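Local coordinates for kinetochore protein mis18 (Schizosaccharomyces pombe, PDB 5J6P) that maintains kinetochore factors and the deacetylated state of central-core centromeric histones, as part of the CENP-A recruiting complex, at residues F7-K10 with K11-Q14; I24-E28 with Y29-T33; Y88-M92 with D93-A97. All blocks are in the same frame, centred on the assembly; numbering follows the deposited sequence.

Contact 1 (F7-K10 with K11-Q14); sequences FQCK and KCFQ. With ZN (zinc ion), chain D.
Q8 and C9, on strand 5-9, meet the loop carrying F13 and Q14, and the turn between them is a zinc knuckle of the Yippee/Mis18 domain. C9 shows the principle from CB to tip. Its CB sits beside the metal; SG, swung anti to the backbone N (chi1 155°), bonds the zinc ion at 2.3 Å. The same sulfur accepts a nearly straight bond from C12 N (N to SG 3.6 Å, 165° at the hydrogen) and a weak one from K11 N at 3.3 Å. Behind it the backbone closes the loop: F13 N donates to C9 O at 2.7 Å, nearly along the C=O axis, and C9 N to Q14 O at 3.0 Å. F13 accommodates the reversal with a positive phi. C12 SG lies 2.7 Å from the zinc and also accepts Q14 N; C63 and C66 complete the site. On the flank, Q8 CB rests 3.4 Å from Q14 O and CG 3.8 Å from F13 O, while its amide crosses the F13 ring with planes 23° apart. An alanine at Q8 is likely to leave the F13 carbonyl and ring with a gap beside them, next to I15 of the second subunit. R65 of that subunit makes a cation-pi contact with F13. The N-H donors aimed at C9 SG probably offset part of the negative charge gathered by the four-cysteine site.

Contact 2 (I24-E28 with Y29-T33); sequences ISHRE and YLSFT
I24, S25 and H26 pair antiparallel with T33, F32 and S31 to form a beta hairpin, and three kinds of interaction share the work. The first is backbone bonding. T33 N donates to I24 O at 3.0 Å, and H26 N to S31 O at 3.2 Å in a nearly straight bond (168°) whose donor stands above the carbonyl plane; S31 N returns a weak bond to H26 O. At the turn, L30 N reaches R27 O at 3.1 Å. L30 and S31 both face H26, a G1 beta bulge, and L30 takes a left-handed conformation with phi 45°. The second kind is the pairing of side chains across the strands. I24 CG2 and T33 CB lie side by side, 3.9 Å apart, and S25 CB comes close to F32 CB, as expected of a non-hydrogen-bonded pair. F32 holds its CG between backbone N and carbonyl carbon, which turns the ring away from S25. The third concerns flat groups. H26 CB approaches the Y29 ring at its edge, 3.9 Å from CD2, while the imidazole CD2 lies 3.8 Å from S31 OG. The carboxylate of E28 crosses Y29 obliquely, OE2 3.8 Å from CE2, with planes 77° apart. Strand 22-26 is an outermost strand of the six-stranded sheet within this chain; strand 31-34 pairs on its other edge with strand 88-91, through backbone bonds of L30 with M92 and F32 with F90, while the F32 ring meets F7 of strand 5-9.

Contact 3 (Y88-M92 with D93-A97); sequences YTFSM and DKLQA
F90 and L95 both direct CG anti to the carbonyl carbon, L95 with chi1 -83°, and a second torsion of -76° in L95 brings CD2 toward the phenylalanine. The result is an apolar meeting at the inside of a bend: L95 CD2 lies 4.0 Å from F90 CB and 4.1 Å from CD1, the two side chains crossing at a slant. The branch also comes close to the S91 carbonyl. Between these residues the chain bends sharply through M92, D93 and K94, all in helix-like or near-helical conformations. K94 N donates to S91 O at 3.0 Å (157° at the hydrogen), from above the carbonyl plane. One residue further on, L95 N makes a weak but nearly straight bond to M92 O at 3.4 Å. Beside the turn, S91 puts its OG next to the carbonyl carbon, 4.0 Å from K94 CG, beside the aliphatic root of the lysine. K94 then bends at chi2, and its NZ forms a salt bridge with E68. The side chain of L95 also packs on I70 and F32 of the six-stranded sheet and on F7 of the three-stranded one, so it lies between the two sheets; it is about 9 Å from the zinc ion at nearest atoms. The chemistry thus divides by position: carbon contacts of F90 and L95 fill the inside of the bend, the K94 N bond, with weak help from L95 N, holds it, and the charged end of K94 is led away to an acidic partner, where its charge is probably balanced.

In the fold
From the N terminus, contact 1 closes first, turning strand 5-9 into strand 15-18 around half of the zinc site. Contact 2 follows, closing the hairpin of strands 22-26 and 31-34, and contact 3 comes last, leading strand 88-91 into strand 95-99. The three lie in series along the chain, neither nesting nor crossing, yet contact 3 lies close to both others. Strand 88-91 lies beside 31-34 in the six-stranded sheet, while 95-99 lies beside 5-9 in the three-stranded one, so contact 3 bridges the two sheets of this beta-tent domain. Contacts 1 and 3 are also tied directly, by a probable backbone hydrogen bond between K10 and K94.

Contact 1 (F7-K10 with K11-Q14)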
ATOM      1  N   PHE A   7       4.958  -2.842   0.392  1.00 68.48           N
ATOM      2  CA  PHE A   7       4.766  -3.947   1.337  1.00 66.05           C
ATOM      3  C   PHE A   7       3.855  -3.591   2.463  1.00 62.90           C
ATOM      4  O   PHE A   7       4.030  -2.532   3.092  1.00 62.32           O
ATOM      5  CB  PHE A   7       6.122  -4.391   1.928  1.00 69.89           C
ATOM      6  CG  PHE A   7       7.097  -4.806   0.886  1.00 69.01           C
ATOM      7  CD1 PHE A   7       6.868  -5.952   0.156  1.00 69.71           C
ATOM      8  CD2 PHE A   7       8.186  -4.012   0.567  1.00 69.83           C
ATOM      9  CE1 PHE A   7       7.727  -6.321  -0.854  1.00 68.83           C
ATOM     10  CE2 PHE A   7       9.055  -4.387  -0.434  1.00 67.64           C
ATOM     11  CZ  PHE A   7       8.825  -5.538  -1.140  1.00 64.88           C
ATOM     12  N   GLN A   8       2.940  -4.507   2.772  1.00 63.88           N
ATOM     13  CA  GLN A   8       2.000  -4.322   3.878  1.00 68.91           C
ATOM     14  C   GLN A   8       1.792  -5.522   4.785  1.00 61.64           C
ATOM     15  O   GLN A   8       1.801  -6.648   4.328  1.00 59.92           O
ATOM     16  CB  GLN A   8       0.621  -4.037   3.321  1.00 75.69           C
ATOM     17  CG  GLN A   8       0.488  -3.019   2.206  1.00 73.96           C
ATOM     18  CD  GLN A   8      -0.869  -3.171   1.561  1.00 78.52           C
ATOM     19  OE1 GLN A   8      -1.826  -2.402   1.834  1.00 78.27           O
ATOM     20  NE2 GLN A   8      -0.995  -4.238   0.786  1.00 75.44           N
ATOM     21  N   CYS A   9       1.514  -5.267   6.059  1.00 63.62           N
ATOM     22  CA  CYS A   9       1.123  -6.333   6.975  1.00 64.22           C
ATOM     23  C   CYS A   9      -0.208  -6.955   6.541  1.00 64.92           C
ATOM     24  O   CYS A   9      -1.237  -6.280   6.506  1.00 71.18           O
ATOM     25  CB  CYS A   9       1.016  -5.801   8.405  1.00 59.33           C
ATOM     26  SG  CYS A   9      -0.100  -6.743   9.471  1.00 56.59           S
ATOM     27  N   LYS A  10      -0.174  -8.242   6.210  1.00 67.19           N
ATOM     28  CA  LYS A  10      -1.354  -8.977   5.741  1.00 66.63           C
ATOM     29  C   LYS A  10      -2.609  -8.742   6.552  1.00 67.69           C
ATOM     30  O   LYS A  10      -3.734  -8.872   6.025  1.00 69.53           O
ATOM     31  CB  LYS A  10      -1.097 -10.468   5.754  1.00 68.12           C
ATOM     32  CG  LYS A  10      -0.257 -10.978   4.581  1.00 79.08           C
ATOM     33  CD  LYS A  10      -0.842 -12.284   4.045  1.00 82.07           C
ATOM     34  CE  LYS A  10       0.192 -13.321   3.638  1.00 92.95           C
ATOM     35  NZ  LYS A  10      -0.345 -14.660   4.015  1.00 92.62           N
ATOM     36  N   LYS A  11      -2.423  -8.450   7.842  1.00 64.68           N
ATOM     37  CA  LYS A  11      -3.539  -8.425   8.761  1.00 62.16           C
ATOM     38  C   LYS A  11      -4.276  -7.100   8.727  1.00 67.76           C
ATOM     39  O   LYS A  11      -5.460  -7.101   8.588  1.00 68.70           O
ATOM     40  CB  LYS A  11      -3.041  -8.659  10.185  1.00 71.41           C
ATOM     41  CG  LYS A  11      -4.115  -9.283  11.044  1.00 74.41           C
ATOM     42  CD  LYS A  11      -4.167  -8.759  12.454  1.00 77.66           C
ATOM     43  CE  LYS A  11      -5.450  -9.244  13.124  1.00 76.86           C
ATOM     44  NZ  LYS A  11      -5.205  -9.825  14.462  1.00 81.06           N
ATOM     45  N   CYS A  12      -3.549  -5.991   8.820  1.00 61.12           N
ATOM     46  CA  CYS A  12      -4.173  -4.669   8.838  1.00 54.90           C
ATOM     47  C   CYS A  12      -3.930  -3.845   7.570  1.00 61.26           C
ATOM     48  O   CYS A  12      -4.602  -2.837   7.347  1.00 68.66           O
ATOM     49  CB  CYS A  12      -3.710  -3.881  10.066  1.00 57.00           C
ATOM     50  SG  CYS A  12      -2.034  -3.213   9.937  1.00 60.08           S
ATOM     51  N   PHE A  13      -2.976  -4.265   6.744  1.00 63.40           N
ATOM     52  CA  PHE A  13      -2.640  -3.509   5.516  1.00 60.14           C
ATOM     53  C   PHE A  13      -1.809  -2.235   5.743  1.00 61.89           C
ATOM     54  O   PHE A  13      -1.689  -1.388   4.858  1.00 61.32           O
ATOM     55  CB  PHE A  13      -3.883  -3.184   4.684  1.00 57.69           C
ATOM     56  CG  PHE A  13      -4.520  -4.353   3.974  1.00 66.52           C
ATOM     57  CD1 PHE A  13      -3.951  -5.617   3.916  1.00 70.72           C
ATOM     58  CD2 PHE A  13      -5.707  -4.138   3.285  1.00 71.96           C
ATOM     59  CE1 PHE A  13      -4.561  -6.645   3.233  1.00 65.92           C
ATOM     60  CE2 PHE A  13      -6.314  -5.157   2.588  1.00 75.13           C
ATOM     61  CZ  PHE A  13      -5.739  -6.425   2.576  1.00 71.88           C
ATOM     62  N   GLN A  14      -1.213  -2.091   6.908  1.00 61.67           N
ATOM     63  CA  GLN A  14      -0.292  -1.010   7.080  1.00 62.10           C
ATOM     64  C   GLN A  14       0.910  -1.202   6.172  1.00 61.99           C
ATOM     65  O   GLN A  14       1.502  -2.278   6.134  1.00 67.94           O
ATOM     66  CB  GLN A  14       0.182  -0.923   8.526  1.00 63.88           C
ATOM     67  CG  GLN A  14       1.135   0.240   8.706  1.00 57.57           C
ATOM     68  CD  GLN A  14       1.498   0.516  10.139  1.00 61.24           C
ATOM     69  OE1 GLN A  14       1.630  -0.401  10.995  1.00 71.76           O
ATOM     70  NE2 GLN A  14       1.718   1.783  10.410  1.00 61.66           N
TER
HETATM   71 ZN    ZN D 201      -0.517  -5.139  11.064  1.00 20.00          ZN

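Contact 2 (I24-E28 with Y29-T33)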
ATOM      1  N   ILE A  24      18.480  -7.657   0.217  1.00 82.77           N
ATOM      2  CA  ILE A  24      18.705  -9.061  -0.139  1.00 89.46           C
ATOM      3  C   ILE A  24      17.455  -9.822   0.283  1.00 86.54           C
ATOM      4  O   ILE A  24      16.628  -9.230   0.971  1.00 92.81           O
ATOM      5  CB  ILE A  24      19.925  -9.597   0.634  1.00 96.14           C
ATOM      6  CG1 ILE A  24      20.278 -11.065   0.278  1.00102.46           C
ATOM      7  CG2 ILE A  24      19.690  -9.458   2.137  1.00 88.93           C
ATOM      8  CD1 ILE A  24      20.497 -11.358  -1.199  1.00113.59           C
ATOM      9  N   SER A  25      17.304 -11.088  -0.126  1.00 84.59           N
ATOM     10  CA  SER A  25      16.303 -12.004   0.452  1.00 90.85           C
ATOM     11  C   SER A  25      16.658 -13.497   0.333  1.00 90.79           C
ATOM     12  O   SER A  25      17.501 -13.866  -0.473  1.00107.17           O
ATOM     13  CB  SER A  25      14.969 -11.751  -0.219  1.00 92.65           C
ATOM     14  OG  SER A  25      15.036 -12.132  -1.567  1.00 96.20           O
ATOM     15  N   HIS A  26      15.961 -14.340   1.106  1.00 98.56           N
ATOM     16  CA  HIS A  26      16.342 -15.759   1.344  1.00 95.40           C
ATOM     17  C   HIS A  26      15.197 -16.745   1.215  1.00 94.91           C
ATOM     18  O   HIS A  26      14.349 -16.884   2.107  1.00 97.98           O
ATOM     19  CB  HIS A  26      16.915 -15.946   2.760  1.00 99.59           C
ATOM     20  CG  HIS A  26      17.959 -14.948   3.125  1.00 97.45           C
ATOM     21  ND1 HIS A  26      19.298 -15.257   3.168  1.00 92.70           N
ATOM     22  CD2 HIS A  26      17.861 -13.637   3.446  1.00104.62           C
ATOM     23  CE1 HIS A  26      19.984 -14.179   3.504  1.00 97.05           C
ATOM     24  NE2 HIS A  26      19.135 -13.185   3.680  1.00102.23           N
ATOM     25  N   ARG A  27      15.225 -17.511   0.149  1.00 92.68           N
ATOM     26  CA  ARG A  27      14.119 -18.400  -0.145  1.00103.52           C
ATOM     27  C   ARG A  27      13.947 -19.467   0.936  1.00 99.53           C
ATOM     28  O   ARG A  27      12.822 -19.863   1.254  1.00103.98           O
ATOM     29  CB  ARG A  27      14.304 -19.053  -1.527  1.00117.52           C
ATOM     30  CG  ARG A  27      14.344 -18.060  -2.685  1.00122.31           C
ATOM     31  CD  ARG A  27      14.434 -18.751  -4.046  1.00135.78           C
ATOM     32  NE  ARG A  27      13.567 -18.095  -5.032  1.00142.02           N
ATOM     33  CZ  ARG A  27      13.595 -18.284  -6.354  1.00134.95           C
ATOM     34  NH1 ARG A  27      14.459 -19.123  -6.931  1.00131.83           N
ATOM     35  NH2 ARG A  27      12.734 -17.610  -7.113  1.00130.03           N
ATOM     36  N   GLU A  28      15.053 -19.894   1.531  1.00108.51           N
ATOM     37  CA  GLU A  28      15.056 -21.057   2.433  1.00112.56           C
ATOM     38  C   GLU A  28      14.432 -20.621   3.768  1.00111.00           C
ATOM     39  O   GLU A  28      13.832 -21.442   4.466  1.00 93.84           O
ATOM     40  CB  GLU A  28      16.474 -21.656   2.641  1.00120.38           C
ATOM     41  CG  GLU A  28      17.467 -21.513   1.473  1.00133.25           C
ATOM     42  CD  GLU A  28      18.192 -20.153   1.416  1.00139.62           C
ATOM     43  OE1 GLU A  28      18.327 -19.585   0.303  1.00142.80           O
ATOM     44  OE2 GLU A  28      18.604 -19.628   2.477  1.00130.97           O
ATOM     45  N   TYR A  29      14.556 -19.330   4.107  1.00105.80           N
ATOM     46  CA  TYR A  29      13.850 -18.757   5.270  1.00109.20           C
ATOM     47  C   TYR A  29      12.496 -18.069   4.944  1.00103.23           C
ATOM     48  O   TYR A  29      11.826 -17.572   5.844  1.00 90.49           O
ATOM     49  CB  TYR A  29      14.798 -17.828   6.038  1.00109.74           C
ATOM     50  CG  TYR A  29      16.060 -18.560   6.421  1.00113.54           C
ATOM     51  CD1 TYR A  29      16.015 -19.627   7.332  1.00114.93           C
ATOM     52  CD2 TYR A  29      17.290 -18.241   5.830  1.00105.76           C
ATOM     53  CE1 TYR A  29      17.157 -20.340   7.666  1.00107.58           C
ATOM     54  CE2 TYR A  29      18.435 -18.944   6.164  1.00107.74           C
ATOM     55  CZ  TYR A  29      18.359 -19.991   7.082  1.00113.03           C
ATOM     56  OH  TYR A  29      19.486 -20.694   7.415  1.00113.21           O
ATOM     57  N   LEU A  30      12.078 -18.096   3.678  1.00100.99           N
ATOM     58  CA  LEU A  30      10.838 -17.471   3.229  1.00 96.67           C
ATOM     59  C   LEU A  30      10.748 -16.081   3.841  1.00 81.38           C
ATOM     60  O   LEU A  30       9.742 -15.753   4.463  1.00 76.86           O
ATOM     61  CB  LEU A  30       9.618 -18.349   3.586  1.00103.81           C
ATOM     62  CG  LEU A  30       9.609 -19.813   3.061  1.00109.67           C
ATOM     63  CD1 LEU A  30       9.192 -20.791   4.163  1.00109.95           C
ATOM     64  CD2 LEU A  30       8.760 -20.018   1.798  1.00 98.44           C
ATOM     65  N   SER A  31      11.834 -15.311   3.661  1.00 74.89           N
ATOM     66  CA  SER A  31      12.060 -13.975   4.252  1.00 76.01           C
ATOM     67  C   SER A  31      12.639 -12.999   3.225  1.00 76.12           C
ATOM     68  O   SER A  31      13.128 -13.426   2.181  1.00 79.53           O
ATOM     69  CB  SER A  31      13.065 -14.053   5.410  1.00 77.94           C
ATOM     70  OG  SER A  31      14.399 -13.706   5.015  1.00 83.08           O
ATOM     71  N   PHE A  32      12.618 -11.699   3.536  1.00 71.89           N
ATOM     72  CA  PHE A  32      13.323 -10.682   2.711  1.00 75.40           C
ATOM     73  C   PHE A  32      13.727  -9.488   3.564  1.00 70.12           C
ATOM     74  O   PHE A  32      13.203  -9.283   4.629  1.00 80.84           O
ATOM     75  CB  PHE A  32      12.486 -10.225   1.499  1.00 78.77           C
ATOM     76  CG  PHE A  32      11.261  -9.428   1.866  1.00 79.92           C
ATOM     77  CD1 PHE A  32      10.043 -10.068   2.147  1.00 80.54           C
ATOM     78  CD2 PHE A  32      11.319  -8.049   1.954  1.00 72.59           C
ATOM     79  CE1 PHE A  32       8.912  -9.336   2.499  1.00 75.70           C
ATOM     80  CE2 PHE A  32      10.191  -7.318   2.329  1.00 77.33           C
ATOM     81  CZ  PHE A  32       8.991  -7.958   2.597  1.00 71.12           C
ATOM     82  N   THR A  33      14.645  -8.671   3.095  1.00 71.40           N
ATOM     83  CA  THR A  33      15.354  -7.807   4.015  1.00 74.04           C
ATOM     84  C   THR A  33      15.519  -6.420   3.408  1.00 71.09           C
ATOM     85  O   THR A  33      15.839  -6.300   2.240  1.00 71.49           O
ATOM     86  CB  THR A  33      16.720  -8.461   4.422  1.00 77.91           C
ATOM     87  OG1 THR A  33      16.515  -9.821   4.905  1.00 71.32           O
ATOM     88  CG2 THR A  33      17.443  -7.614   5.475  1.00 68.95           C
TER

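Contact 3 (Y88-M92 with D93-A97)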
ATOM      1  N   TYR A  88      15.926  -4.463   8.591  1.00 78.34           N
ATOM      2  CA  TYR A  88      14.579  -4.979   8.742  1.00 73.86           C
ATOM      3  C   TYR A  88      14.369  -6.216   7.909  1.00 61.99           C
ATOM      4  O   TYR A  88      14.275  -6.121   6.711  1.00 72.61           O
ATOM      5  CB  TYR A  88      13.534  -3.924   8.366  1.00 67.85           C
ATOM      6  CG  TYR A  88      13.693  -2.620   9.119  1.00 69.14           C
ATOM      7  CD1 TYR A  88      13.095  -2.414  10.353  1.00 67.94           C
ATOM      8  CD2 TYR A  88      14.442  -1.588   8.582  1.00 75.65           C
ATOM      9  CE1 TYR A  88      13.235  -1.196  11.026  1.00 74.33           C
ATOM     10  CE2 TYR A  88      14.596  -0.381   9.241  1.00 85.92           C
ATOM     11  CZ  TYR A  88      13.991  -0.183  10.458  1.00 78.84           C
ATOM     12  OH  TYR A  88      14.170   1.041  11.056  1.00 82.50           O
ATOM     13  N   THR A  89      14.260  -7.360   8.568  1.00 57.51           N
ATOM     14  CA  THR A  89      14.105  -8.641   7.909  1.00 68.21           C
ATOM     15  C   THR A  89      12.682  -9.155   8.108  1.00 69.20           C
ATOM     16  O   THR A  89      12.325  -9.685   9.159  1.00 73.34           O
ATOM     17  CB  THR A  89      15.133  -9.679   8.457  1.00 73.96           C
ATOM     18  OG1 THR A  89      16.482  -9.189   8.268  1.00 82.94           O
ATOM     19  CG2 THR A  89      14.988 -11.009   7.785  1.00 65.79           C
ATOM     20  N   PHE A  90      11.906  -9.053   7.040  1.00 68.68           N
ATOM     21  CA  PHE A  90      10.493  -9.403   7.022  1.00 64.40           C
ATOM     22  C   PHE A  90      10.152 -10.818   6.600  1.00 65.22           C
ATOM     23  O   PHE A  90      10.779 -11.413   5.741  1.00 75.17           O
ATOM     24  CB  PHE A  90       9.756  -8.417   6.108  1.00 67.57           C
ATOM     25  CG  PHE A  90       9.730  -7.013   6.654  1.00 66.32           C
ATOM     26  CD1 PHE A  90       8.996  -6.716   7.784  1.00 70.29           C
ATOM     27  CD2 PHE A  90      10.460  -6.003   6.072  1.00 65.92           C
ATOM     28  CE1 PHE A  90       8.999  -5.430   8.323  1.00 70.13           C
ATOM     29  CE2 PHE A  90      10.461  -4.730   6.603  1.00 66.16           C
ATOM     30  CZ  PHE A  90       9.719  -4.432   7.724  1.00 63.12           C
ATOM     31  N   SER A  91       9.078 -11.306   7.179  1.00 71.49           N
ATOM     32  CA  SER A  91       8.579 -12.646   6.988  1.00 77.36           C
ATOM     33  C   SER A  91       7.576 -12.639   5.798  1.00 78.99           C
ATOM     34  O   SER A  91       6.578 -11.960   5.860  1.00 80.86           O
ATOM     35  CB  SER A  91       7.931 -13.041   8.332  1.00 78.35           C
ATOM     36  OG  SER A  91       7.667 -14.414   8.453  1.00 84.43           O
ATOM     37  N   MET A  92       7.839 -13.362   4.709  1.00 80.40           N
ATOM     38  CA  MET A  92       6.951 -13.298   3.529  1.00 80.74           C
ATOM     39  C   MET A  92       5.564 -13.808   3.855  1.00 74.69           C
ATOM     40  O   MET A  92       4.605 -13.399   3.227  1.00 98.06           O
ATOM     41  CB  MET A  92       7.443 -14.133   2.345  1.00 88.20           C
ATOM     42  CG  MET A  92       8.784 -13.774   1.717  1.00105.16           C
ATOM     43  SD  MET A  92       9.507 -15.218   0.855  1.00120.40           S
ATOM     44  CE  MET A  92      10.735 -14.431  -0.201  1.00119.78           C
ATOM     45  N   ASP A  93       5.457 -14.705   4.820  1.00 77.01           N
ATOM     46  CA  ASP A  93       4.165 -15.285   5.214  1.00 85.74           C
ATOM     47  C   ASP A  93       3.242 -14.285   5.862  1.00 87.64           C
ATOM     48  O   ASP A  93       2.044 -14.535   5.994  1.00 84.69           O
ATOM     49  CB  ASP A  93       4.354 -16.457   6.209  1.00 96.56           C
ATOM     50  CG  ASP A  93       4.112 -17.812   5.562  1.00108.66           C
ATOM     51  OD1 ASP A  93       4.525 -18.006   4.388  1.00108.98           O
ATOM     52  OD2 ASP A  93       3.494 -18.678   6.227  1.00106.47           O
ATOM     53  N   LYS A  94       3.829 -13.177   6.299  1.00 87.21           N
ATOM     54  CA  LYS A  94       3.166 -12.171   7.090  1.00 77.41           C
ATOM     55  C   LYS A  94       3.060 -10.849   6.374  1.00 67.86           C
ATOM     56  O   LYS A  94       2.516  -9.929   6.924  1.00 71.91           O
ATOM     57  CB  LYS A  94       3.980 -11.993   8.381  1.00 82.23           C
ATOM     58  CG  LYS A  94       3.970 -13.211   9.315  1.00 76.93           C
ATOM     59  CD  LYS A  94       2.699 -13.178  10.130  1.00 85.31           C
ATOM     60  CE  LYS A  94       2.570 -14.295  11.129  1.00 90.36           C
ATOM     61  NZ  LYS A  94       1.346 -14.013  11.926  1.00 93.23           N
ATOM     62  N   LEU A  95       3.591 -10.739   5.168  1.00 67.99           N
ATOM     63  CA  LEU A  95       3.585  -9.483   4.417  1.00 75.88           C
ATOM     64  C   LEU A  95       2.775  -9.708   3.168  1.00 78.99           C
ATOM     65  O   LEU A  95       2.323 -10.832   2.915  1.00 90.30           O
ATOM     66  CB  LEU A  95       4.999  -9.030   4.024  1.00 74.47           C
ATOM     67  CG  LEU A  95       5.837  -8.266   5.030  1.00 74.66           C
ATOM     68  CD1 LEU A  95       5.381  -6.844   5.154  1.00 76.74           C
ATOM     69  CD2 LEU A  95       5.800  -8.928   6.392  1.00 83.26           C
ATOM     70  N   GLN A  96       2.592  -8.625   2.406  1.00 74.23           N
ATOM     71  CA  GLN A  96       1.883  -8.647   1.132  1.00 70.03           C
ATOM     72  C   GLN A  96       2.543  -7.653   0.203  1.00 66.12           C
ATOM     73  O   GLN A  96       3.023  -6.609   0.642  1.00 63.89           O
ATOM     74  CB  GLN A  96       0.457  -8.220   1.362  1.00 79.28           C
ATOM     75  CG  GLN A  96      -0.570  -9.139   0.784  1.00 78.96           C
ATOM     76  CD  GLN A  96      -1.946  -8.585   1.032  1.00 87.38           C
ATOM     77  OE1 GLN A  96      -2.150  -7.379   0.941  1.00 93.71           O
ATOM     78  NE2 GLN A  96      -2.899  -9.452   1.362  1.00 94.52           N
ATOM     79  N   ALA A  97       2.578  -7.974  -1.083  1.00 73.45           N
ATOM     80  CA  ALA A  97       3.239  -7.088  -2.054  1.00 74.52           C
ATOM     81  C   ALA A  97       2.223  -6.553  -3.031  1.00 74.86           C
ATOM     82  O   ALA A  97       1.258  -7.242  -3.437  1.00 71.96           O
ATOM     83  CB  ALA A  97       4.356  -7.794  -2.791  1.00 71.47           C
TER